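Local coordinates for protein UL37 (Suid herpesvirus 1, PDB 4K70) that is a herpesvirus inner tegument protein, represented here by its N-terminal half, that probably has an essential role in controlling viral trafficking, at residues A33-P39 / R79-D83; V42-W46 / E93-V98. All blocks are in the same frame, centred on the assembly; numbering follows the deposited sequence.

Both contacts belong to the N-terminal part of this all-helical chain, within the range of the UL37 tegument protein family, and their centres lie 13 Å apart. Along the sequence the segments alternate: 33-39, then 42-46, then 79-83, then 93-98. Contact 1 joins the loops that lead out of helix 20-32 and helix 63-78, and contact 2 joins the helices those loops feed, helix 39-60 and helix 89-98. The two contacts share apolar packing: Val42 CG2 of contact 2 lies 4.0 Å from Leu80 CD1 of contact 1, and Leu94 packs on Leu80. The loop pairing and the helix pairing thus form one continuous interface, with Asp83 binding calcium in contact 1 and Glu93 binding sodium in contact 2.

Contact 1: residues A33-P39 / R79-D83; sequences AAGRETP and RLRHD. With CA (calcium ion), chain E.
Arg36 turns CG beside its backbone N (chi1 -74°) while Arg81 holds CG anti to its own (chi1 -171°); further bends, at chi2 and chi3 in Arg36 and at chi3 in Arg81, fold the chains across each other until the guanidinium groups meet with planes 37° apart. The loops run in the same sense as an isolated parallel beta bridge between Glu37 and Leu80: Glu37 N bonds to Arg79 O at 3.1 Å, and Glu37 O accepts Arg81 N at a length so short as modelled that it is doubtful. Arg36 CZ sits 4.0 Å above the plane of the Arg81 guanidinium, over its centre. At its own edge, Arg36 donates a weak in-plane bond from NH1 to Leu80 O (3.2 Å). At the other end, the Arg79 chain carries NH1 to within 3.0 Å of Ala33 O, again a weak bond. The Glu37 carboxylate looks elsewhere, receiving the N-H groups of Met5 and Glu6 at the start of helix 4-12. Pro39 opens helix 39-60 and wedges between two partners, with CD 3.9 Å from Leu80 CD1 and CG 3.6 Å from ND1 of His82, whose NE2 bonds to Gly87 O. Next along, Asp83 chelates a calcium ion that Asp85 also binds, OD1 and OD2 each lying 2.5 Å from the metal.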
loop_
_atom_site.group_PDB
_atom_site.type_symbol
_atom_site.label_atom_id
_atom_site.label_comp_id
_atom_site.label_asym_id
_atom_site.label_seq_id
_atom_site.Cartn_x
_atom_site.Cartn_y
_atom_site.Cartn_z
ATOM N N ALA A 33 4.120 17.199 23.031
ATOM C CA ALA A 33 5.192 17.478 22.079
ATOM C C ALA A 33 4.949 16.867 20.699
ATOM O O ALA A 33 4.168 15.927 20.541
ATOM C CB ALA A 33 6.532 17.023 22.636
ATOM N N ALA A 34 5.626 17.414 19.695
ATOM C CA ALA A 34 5.441 16.968 18.323
ATOM C C ALA A 34 6.739 16.414 17.750
ATOM O O ALA A 34 6.764 15.883 16.637
ATOM C CB ALA A 34 4.931 18.111 17.470
ATOM N N GLY A 35 7.815 16.535 18.517
ATOM C CA GLY A 35 9.129 16.127 18.051
ATOM C C GLY A 35 9.310 14.632 17.838
ATOM O O GLY A 35 9.231 13.835 18.790
ATOM N N ARG A 36 9.570 14.252 16.589
ATOM C CA ARG A 36 9.851 12.860 16.255
ATOM C C ARG A 36 11.256 12.437 16.680
ATOM O O ARG A 36 12.165 13.252 16.753
ATOM C CB ARG A 36 9.639 12.596 14.764
ATOM C CG ARG A 36 8.169 12.535 14.365
ATOM C CD ARG A 36 7.834 11.177 13.765
ATOM N NE ARG A 36 7.708 11.267 12.325
ATOM C CZ ARG A 36 7.722 10.226 11.498
ATOM N NH1 ARG A 36 7.870 8.997 11.970
ATOM N NH2 ARG A 36 7.601 10.425 10.194
ATOM N N GLU A 37 11.412 11.145 16.944
ATOM C CA GLU A 37 12.645 10.590 17.468
ATOM C C GLU A 37 13.009 9.337 16.688
ATOM O O GLU A 37 12.169 8.761 16.000
ATOM C CB GLU A 37 12.469 10.240 18.946
ATOM C CG GLU A 37 13.574 10.799 19.835
ATOM C CD GLU A 37 13.109 11.976 20.678
ATOM O OE1 GLU A 37 11.877 12.123 20.855
ATOM O OE2 GLU A 37 13.974 12.749 21.168
ATOM N N THR A 38 14.263 8.921 16.781
ATOM C CA THR A 38 14.697 7.728 16.082
ATOM C C THR A 38 15.079 6.663 17.100
ATOM O O THR A 38 15.312 6.965 18.269
ATOM C CB THR A 38 15.880 8.014 15.123
ATOM O OG1 THR A 38 17.058 8.329 15.876
ATOM C CG2 THR A 38 15.551 9.169 14.160
ATOM N N PRO A 39 15.117 5.402 16.665
ATOM C CA PRO A 39 15.446 4.293 17.562
ATOM C C PRO A 39 16.788 4.488 18.279
ATOM O O PRO A 39 16.867 4.274 19.495
ATOM C CB PRO A 39 15.476 3.083 16.621
ATOM C CG PRO A 39 14.493 3.446 15.530
ATOM C CD PRO A 39 14.621 4.944 15.356
ATOM N N ARG A 79 6.084 8.527 18.704
ATOM C CA ARG A 79 6.513 9.445 17.652
ATOM C C ARG A 79 7.813 8.975 17.023
ATOM O O ARG A 79 8.628 9.779 16.588
ATOM C CB ARG A 79 6.644 10.870 18.192
ATOM C CG ARG A 79 5.312 11.554 18.497
ATOM C CD ARG A 79 5.472 12.688 19.517
ATOM N NE ARG A 79 5.791 12.182 20.853
ATOM C CZ ARG A 79 5.080 12.437 21.952
ATOM N NH1 ARG A 79 4.005 13.215 21.893
ATOM N NH2 ARG A 79 5.451 11.916 23.119
ATOM N N LEU A 80 7.989 7.663 16.949
ATOM C CA LEU A 80 9.242 7.082 16.482
ATOM C C LEU A 80 9.393 7.130 14.951
ATOM O O LEU A 80 8.479 6.771 14.212
ATOM C CB LEU A 80 9.348 5.642 16.992
ATOM C CG LEU A 80 10.713 4.969 16.944
ATOM C CD1 LEU A 80 11.671 5.711 17.858
ATOM C CD2 LEU A 80 10.586 3.509 17.345
ATOM N N ARG A 81 10.547 7.588 14.478
ATOM C CA ARG A 81 10.867 7.522 13.055
ATOM C C ARG A 81 11.921 6.446 12.809
ATOM O O ARG A 81 13.102 6.631 13.120
ATOM C CB ARG A 81 11.359 8.870 12.518
ATOM C CG ARG A 81 11.488 8.874 10.986
ATOM C CD ARG A 81 12.467 9.903 10.459
ATOM N NE ARG A 81 11.954 11.263 10.547
ATOM C CZ ARG A 81 11.044 11.777 9.724
ATOM N NH1 ARG A 81 10.508 11.036 8.753
ATOM N NH2 ARG A 81 10.652 13.034 9.890
ATOM N N HIS A 82 11.485 5.317 12.264
ATOM C CA HIS A 82 12.358 4.175 12.055
ATOM C C HIS A 82 12.567 3.957 10.567
ATOM O O HIS A 82 11.619 4.013 9.790
ATOM C CB HIS A 82 11.743 2.911 12.673
ATOM C CG HIS A 82 12.493 1.658 12.342
ATOM N ND1 HIS A 82 13.853 1.527 12.554
ATOM C CD2 HIS A 82 12.083 0.485 11.812
ATOM C CE1 HIS A 82 14.241 0.326 12.168
ATOM N NE2 HIS A 82 13.184 -0.327 11.711
ATOM N N ASP A 83 13.809 3.712 10.166
ATOM C CA ASP A 83 14.117 3.470 8.762
ATOM C C ASP A 83 13.877 2.002 8.452
ATOM O O ASP A 83 14.698 1.160 8.791
ATOM C CB ASP A 83 15.579 3.829 8.479
ATOM C CG ASP A 83 15.927 3.749 7.006
ATOM O OD1 ASP A 83 15.068 3.320 6.193
ATOM O OD2 ASP A 83 17.062 4.119 6.664
HETATM CA CA CA E . 16.418 4.117 4.202
#

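Contact 2: residues V42-W46 / E93-V98; sequences VRGLW and ELLGVV. With NA (sodium ion), chain Q.
Val98 lies over one face of the Trp46 indole. Its CA is 3.9 Å from the centroid of the five-membered ring and close to the ring normal, a CH-pi contact, while its CG1 meets the six-membered part at Trp46 CZ2 (3.8 Å). Val97 adds a flank, with CG1 4.0 Å from Trp46 CD1. One turn earlier, Leu94 pushes CD1 against Val42 CG1 at 3.5 Å, and the same methyl also touches the backbone N of Arg43. The aliphatic part of Arg43 crosses Val97 at about a right angle, its CG resting on CG2. A bend at chi3 (52°) then lays its guanidinium over the Glu93 carboxylate, planes 21° apart: NH1 is 3.6 Å from Glu93 OE1, which sits above one face of the guanidinium and is stacked there instead of hydrogen-bonded.

What fixes these groups lies a step outward. The Glu93 carboxylate binds a sodium ion through both oxygens, OE1 at 2.5 Å and OE2 more loosely, and a water completes the ligands found; the ion would probably weaken the carboxylate's pull on Arg43. Trp46 NE1 bonds to Thr103 OG1, which bonds to Val98 O as well, so one hydroxyl ties the indole to the helix end it packs on. Helices 39-60 and 89-98 pack side by side here, the axes of the two segments 9.4 Å apart and nearly parallel (9°). Around this pair, Leu72 and Ala73 of helix 63-78 press on Trp46, Val98 reaches Pro120 of helix 120-137, and Met5 of helix 4-12 covers Val42.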
loop_
_atom_site.group_PDB
_atom_site.type_symbol
_atom_site.label_atom_id
_atom_site.label_comp_id
_atom_site.label_asym_id
_atom_site.label_seq_id
_atom_site.Cartn_x
_atom_site.Cartn_y
_atom_site.Cartn_z
ATOM N N VAL A 42 16.296 7.443 20.850
ATOM C CA VAL A 42 15.616 7.005 22.064
ATOM C C VAL A 42 16.502 6.089 22.876
ATOM O O VAL A 42 16.578 6.212 24.088
ATOM C CB VAL A 42 14.293 6.291 21.754
ATOM C CG1 VAL A 42 13.717 5.655 23.035
ATOM C CG2 VAL A 42 13.318 7.268 21.123
ATOM N N ARG A 43 17.154 5.157 22.194
ATOM C CA ARG A 43 18.064 4.211 22.820
ATOM C C ARG A 43 19.172 4.916 23.614
ATOM O O ARG A 43 19.525 4.496 24.709
ATOM C CB ARG A 43 18.667 3.315 21.741
ATOM C CG ARG A 43 19.327 2.075 22.243
ATOM C CD ARG A 43 19.292 1.000 21.170
ATOM N NE ARG A 43 19.811 1.487 19.893
ATOM C CZ ARG A 43 21.106 1.615 19.613
ATOM N NH1 ARG A 43 22.018 1.297 20.523
ATOM N NH2 ARG A 43 21.486 2.062 18.429
ATOM N N GLY A 44 19.702 6.005 23.069
ATOM C CA GLY A 44 20.722 6.767 23.769
ATOM C C GLY A 44 20.211 7.514 24.992
ATOM O O GLY A 44 20.964 7.752 25.930
ATOM N N LEU A 45 18.929 7.866 24.994
ATOM C CA LEU A 45 18.366 8.692 26.060
ATOM C C LEU A 45 17.479 7.944 27.052
ATOM O O LEU A 45 17.023 8.536 28.029
ATOM C CB LEU A 45 17.537 9.824 25.470
ATOM C CG LEU A 45 18.278 10.901 24.692
ATOM C CD1 LEU A 45 17.269 11.856 24.070
ATOM C CD2 LEU A 45 19.245 11.631 25.600
ATOM N N TRP A 46 17.216 6.666 26.808
ATOM C CA TRP A 46 16.168 5.979 27.556
ATOM C C TRP A 46 16.408 5.927 29.070
ATOM O O TRP A 46 15.537 6.312 29.856
ATOM C CB TRP A 46 15.937 4.554 27.048
ATOM C CG TRP A 46 15.018 3.825 27.980
ATOM C CD1 TRP A 46 15.371 2.953 28.959
ATOM C CD2 TRP A 46 13.600 3.969 28.058
ATOM N NE1 TRP A 46 14.259 2.522 29.635
ATOM C CE2 TRP A 46 13.152 3.132 29.100
ATOM C CE3 TRP A 46 12.655 4.716 27.341
ATOM C CZ2 TRP A 46 11.801 3.013 29.441
ATOM C CZ3 TRP A 46 11.317 4.603 27.677
ATOM C CH2 TRP A 46 10.902 3.755 28.722
ATOM N N GLU A 93 16.395 -3.780 19.140
ATOM C CA GLU A 93 17.545 -3.361 19.940
ATOM C C GLU A 93 17.134 -2.279 20.938
ATOM O O GLU A 93 17.599 -2.259 22.071
ATOM C CB GLU A 93 18.693 -2.884 19.041
ATOM C CG GLU A 93 20.036 -2.850 19.742
ATOM C CD GLU A 93 21.152 -2.353 18.837
ATOM O OE1 GLU A 93 22.252 -2.066 19.362
ATOM O OE2 GLU A 93 20.929 -2.241 17.609
ATOM N N LEU A 94 16.242 -1.392 20.511
ATOM C CA LEU A 94 15.704 -0.367 21.384
ATOM C C LEU A 94 14.810 -0.996 22.460
ATOM O O LEU A 94 14.876 -0.622 23.636
ATOM C CB LEU A 94 14.911 0.649 20.566
ATOM C CG LEU A 94 13.985 1.554 21.367
ATOM C CD1 LEU A 94 14.792 2.394 22.327
ATOM C CD2 LEU A 94 13.169 2.423 20.426
ATOM N N LEU A 95 13.976 -1.957 22.062
ATOM C CA LEU A 95 13.137 -2.673 23.035
ATOM C C LEU A 95 13.969 -3.374 24.105
ATOM O O LEU A 95 13.588 -3.390 25.275
ATOM C CB LEU A 95 12.247 -3.701 22.346
ATOM C CG LEU A 95 11.175 -3.128 21.428
ATOM C CD1 LEU A 95 10.354 -4.271 20.863
ATOM C CD2 LEU A 95 10.322 -2.133 22.181
ATOM N N GLY A 96 15.089 -3.964 23.699
ATOM C CA GLY A 96 16.016 -4.571 24.649
ATOM C C GLY A 96 16.505 -3.616 25.734
ATOM O O GLY A 96 16.607 -3.986 26.906
ATOM N N VAL A 97 16.821 -2.388 25.342
ATOM C CA VAL A 97 17.178 -1.334 26.290
ATOM C C VAL A 97 16.000 -0.925 27.186
ATOM O O VAL A 97 16.135 -0.837 28.405
ATOM C CB VAL A 97 17.748 -0.103 25.544
ATOM C CG1 VAL A 97 17.809 1.119 26.449
ATOM C CG2 VAL A 97 19.125 -0.436 24.999
ATOM N N VAL A 98 14.844 -0.672 26.581
ATOM C CA VAL A 98 13.655 -0.262 27.322
ATOM C C VAL A 98 13.303 -1.286 28.406
ATOM O O VAL A 98 12.888 -0.935 29.516
ATOM C CB VAL A 98 12.455 -0.068 26.357
ATOM C CG1 VAL A 98 11.146 0.063 27.125
ATOM C CG2 VAL A 98 12.694 1.142 25.455
HETATM NA NA NA Q . 23.617 -1.711 17.330
HETATM O O HOH W 1 23.005 0.151 15.962
#